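Amino acid adenylation domain-containing protein (Bacillus stratosphericus LAMA 585, PDB 6ULY) probably selects and adenylates an alpha-keto acid as the first adenylation domain of a nonribosomal depsipeptide synthetase, and binds the resulting keto acyl adenylate. Local coordinates at residues V228-V233 and A265-A270. Numbering follows the deposited sequence.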
ATOM      1  N   VAL A 228     -20.246  11.432 -11.836  1.00 36.06           N
ATOM      2  CA  VAL A 228     -19.989  11.686 -13.249  1.00 39.27           C
ATOM      3  C   VAL A 228     -20.926  10.862 -14.120  1.00 35.44           C
ATOM      4  O   VAL A 228     -21.727  11.417 -14.880  1.00 38.26           O
ATOM      5  CB  VAL A 228     -18.521  11.394 -13.620  1.00 35.79           C
ATOM      6  CG1 VAL A 228     -18.280  11.682 -15.104  1.00 36.90           C
ATOM      7  CG2 VAL A 228     -17.577  12.210 -12.754  1.00 36.83           C
ATOM      8  N   MET A 229     -20.829   9.533 -14.026  1.00 31.06           N
ATOM      9  CA  MET A 229     -21.534   8.685 -14.982  1.00 35.24           C
ATOM     10  C   MET A 229     -23.034   8.959 -14.988  1.00 36.97           C
ATOM     11  O   MET A 229     -23.697   8.739 -16.008  1.00 39.12           O
ATOM     12  CB  MET A 229     -21.276   7.210 -14.680  1.00 26.75           C
ATOM     13  CG  MET A 229     -21.896   6.269 -15.699  1.00 30.38           C
ATOM     14  SD  MET A 229     -21.506   4.531 -15.408  1.00 38.10           S
ATOM     15  CE  MET A 229     -22.327   4.247 -13.841  1.00 38.07           C
ATOM     16  N   PHE A 230     -23.585   9.452 -13.879  1.00 35.14           N
ATOM     17  CA  PHE A 230     -25.019   9.715 -13.797  1.00 41.25           C
ATOM     18  C   PHE A 230     -25.296  11.188 -13.530  1.00 38.74           C
ATOM     19  O   PHE A 230     -25.811  11.871 -14.419  1.00 39.03           O
ATOM     20  CB  PHE A 230     -25.661   8.805 -12.749  1.00 34.87           C
ATOM     21  CG  PHE A 230     -26.241   7.555 -13.342  1.00 36.96           C
ATOM     22  CD1 PHE A 230     -27.606   7.345 -13.350  1.00 35.74           C
ATOM     23  CD2 PHE A 230     -25.420   6.613 -13.944  1.00 39.47           C
ATOM     24  CE1 PHE A 230     -28.143   6.210 -13.919  1.00 39.83           C
ATOM     25  CE2 PHE A 230     -25.952   5.477 -14.519  1.00 40.25           C
ATOM     26  CZ  PHE A 230     -27.317   5.274 -14.505  1.00 40.53           C
ATOM     27  N   HIS A 231     -24.951  11.712 -12.354  1.00 36.55           N
ATOM     28  CA  HIS A 231     -25.369  13.070 -12.023  1.00 40.79           C
ATOM     29  C   HIS A 231     -24.939  14.062 -13.102  1.00 42.14           C
ATOM     30  O   HIS A 231     -25.772  14.792 -13.653  1.00 36.32           O
ATOM     31  CB  HIS A 231     -24.816  13.478 -10.658  1.00 34.22           C
ATOM     32  CG  HIS A 231     -25.135  14.891 -10.281  1.00 40.28           C
ATOM     33  ND1 HIS A 231     -26.424  15.384 -10.253  1.00 42.14           N
ATOM     34  CD2 HIS A 231     -24.331  15.920  -9.927  1.00 39.54           C
ATOM     35  CE1 HIS A 231     -26.399  16.654  -9.890  1.00 37.06           C
ATOM     36  NE2 HIS A 231     -25.141  17.004  -9.688  1.00 42.91           N
ATOM     37  N   LEU A 232     -23.642  14.093 -13.434  1.00 38.01           N
ATOM     38  CA  LEU A 232     -23.174  15.077 -14.408  1.00 37.59           C
ATOM     39  C   LEU A 232     -23.653  14.738 -15.816  1.00 35.64           C
ATOM     40  O   LEU A 232     -23.987  15.638 -16.594  1.00 40.10           O
ATOM     41  CB  LEU A 232     -21.651  15.189 -14.367  1.00 38.99           C
ATOM     42  CG  LEU A 232     -21.084  15.898 -13.135  1.00 40.59           C
ATOM     43  CD1 LEU A 232     -19.563  15.934 -13.205  1.00 37.26           C
ATOM     44  CD2 LEU A 232     -21.646  17.304 -12.984  1.00 38.72           C
ATOM     45  N   VAL A 233     -23.691  13.452 -16.166  1.00 38.50           N
ATOM     46  CA  VAL A 233     -24.287  13.062 -17.440  1.00 30.07           C
ATOM     47  C   VAL A 233     -25.726  13.551 -17.516  1.00 42.77           C
ATOM     48  O   VAL A 233     -26.193  14.002 -18.570  1.00 41.53           O
ATOM     49  CB  VAL A 233     -24.204  11.536 -17.626  1.00 37.31           C
ATOM     50  CG1 VAL A 233     -25.225  11.068 -18.654  1.00 42.68           C
ATOM     51  CG2 VAL A 233     -22.802  11.126 -18.044  1.00 42.36           C
ATOM     52  N   ALA A 265     -38.459   5.126 -14.437  1.00 49.49           N
ATOM     53  CA  ALA A 265     -37.064   5.367 -14.774  1.00 44.98           C
ATOM     54  C   ALA A 265     -36.694   4.651 -16.064  1.00 42.18           C
ATOM     55  O   ALA A 265     -37.105   3.513 -16.305  1.00 46.24           O
ATOM     56  CB  ALA A 265     -36.156   4.903 -13.635  1.00 47.20           C
ATOM     57  N   THR A 266     -35.920   5.336 -16.904  1.00 45.51           N
ATOM     58  CA  THR A 266     -35.403   4.739 -18.127  1.00 47.19           C
ATOM     59  C   THR A 266     -33.967   4.251 -17.989  1.00 44.76           C
ATOM     60  O   THR A 266     -33.528   3.423 -18.795  1.00 41.79           O
ATOM     61  CB  THR A 266     -35.487   5.742 -19.287  1.00 50.72           C
ATOM     62  OG1 THR A 266     -34.534   6.794 -19.091  1.00 41.78           O
ATOM     63  CG2 THR A 266     -36.897   6.346 -19.367  1.00 54.12           C
ATOM     64  N   LYS A 267     -33.232   4.723 -16.984  1.00 41.96           N
ATOM     65  CA  LYS A 267     -31.861   4.278 -16.788  1.00 47.19           C
ATOM     66  C   LYS A 267     -31.523   4.312 -15.306  1.00 43.98           C
ATOM     67  O   LYS A 267     -32.079   5.107 -14.544  1.00 41.31           O
ATOM     68  CB  LYS A 267     -30.862   5.137 -17.576  1.00 40.65           C
ATOM     69  CG  LYS A 267     -30.782   6.580 -17.108  1.00 44.70           C
ATOM     70  CD  LYS A 267     -29.798   7.391 -17.945  1.00 48.18           C
ATOM     71  CE  LYS A 267     -29.591   8.770 -17.344  1.00 46.75           C
ATOM     72  NZ  LYS A 267     -28.628   9.595 -18.105  1.00 52.09           N
ATOM     73  N   THR A 268     -30.593   3.442 -14.919  1.00 42.82           N
ATOM     74  CA  THR A 268     -30.125   3.325 -13.544  1.00 39.81           C
ATOM     75  C   THR A 268     -28.831   2.519 -13.583  1.00 39.86           C
ATOM     76  O   THR A 268     -28.421   2.028 -14.638  1.00 43.38           O
ATOM     77  CB  THR A 268     -31.183   2.668 -12.648  1.00 39.97           C
ATOM     78  OG1 THR A 268     -30.807   2.797 -11.273  1.00 38.59           O
ATOM     79  CG2 THR A 268     -31.350   1.193 -12.990  1.00 41.16           C
ATOM     80  N   TRP A 269     -28.184   2.390 -12.427  1.00 34.98           N
ATOM     81  CA  TRP A 269     -26.969   1.590 -12.360  1.00 43.26           C
ATOM     82  C   TRP A 269     -26.724   1.123 -10.935  1.00 39.80           C
ATOM     83  O   TRP A 269     -27.307   1.636  -9.977  1.00 41.67           O
ATOM     84  CB  TRP A 269     -25.750   2.372 -12.859  1.00 38.79           C
ATOM     85  CG  TRP A 269     -25.139   3.268 -11.830  1.00 32.32           C
ATOM     86  CD1 TRP A 269     -25.616   4.469 -11.396  1.00 37.37           C
ATOM     87  CD2 TRP A 269     -23.915   3.043 -11.123  1.00 40.33           C
ATOM     88  NE1 TRP A 269     -24.770   5.003 -10.454  1.00 39.25           N
ATOM     89  CE2 TRP A 269     -23.715   4.147 -10.272  1.00 37.81           C
ATOM     90  CE3 TRP A 269     -22.969   2.013 -11.125  1.00 35.14           C
ATOM     91  CZ2 TRP A 269     -22.614   4.247  -9.428  1.00 39.06           C
ATOM     92  CZ3 TRP A 269     -21.877   2.116 -10.289  1.00 39.40           C
ATOM     93  CH2 TRP A 269     -21.708   3.223  -9.452  1.00 38.93           C
ATOM     94  N   ALA A 270     -25.830   0.146 -10.817  1.00 39.84           N
ATOM     95  CA  ALA A 270     -25.362  -0.360  -9.535  1.00 38.42           C
ATOM     96  C   ALA A 270     -24.208  -1.326  -9.797  1.00 45.74           C
ATOM     97  O   ALA A 270     -24.088  -1.861 -10.904  1.00 41.38           O
ATOM     98  CB  ALA A 270     -26.489  -1.069  -8.766  1.00 43.85           C
TER
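Lys267 begins the contact, running its side chain past the Phe230 ring toward Val233. This is helix-on-sheet packing in the AMP-binding core of an ANL-family adenylation domain. Segment 228-233 belongs to helix 224-237. It runs at 147° to strand 267-270 of a mixed sheet, closer to antiparallel than to parallel. The Lys267 chain is extended beyond CG, which carries NZ to 3.7 Å from Val233 CG1. NZ also stands over the Phe230 ring, on the face opposite Trp269 CD1, but too far for more than a weak cation-pi attraction. NZ hydrogen-bonds to Asn234 OD1, one residue beyond Val233 on the helix. Thr268 meets the helix through its backbone, and Phe230 CZ lies 3.3 Å from Thr268 C. The CB of Thr268 points away from the helix; its OG1 hydrogen-bonds to Leu216 O of strand 214-217 and to Trp256 NE1. Trp269 faces the helix again. Its CD1 sits over one face of the Phe230 ring, 3.3 Å from Phe230 CE2. The Phe230 ring and the five-membered ring of Trp269 form an oblique pair, with planes at 35°. Asp217 OD1 takes the Trp269 NE1 hydrogen bond, which helps to fix the indole. With CG anti to the backbone N (chi1 -176°) and a bend at chi3, Met229 brings its methyl over the indole, a CH-pi contact on the five-membered ring. Met229 touches the bound keto acyl adenylate, consistent with Trp269 being a second-shell residue behind it. Met229 CE rests 3.4 Å from Trp269 CD2.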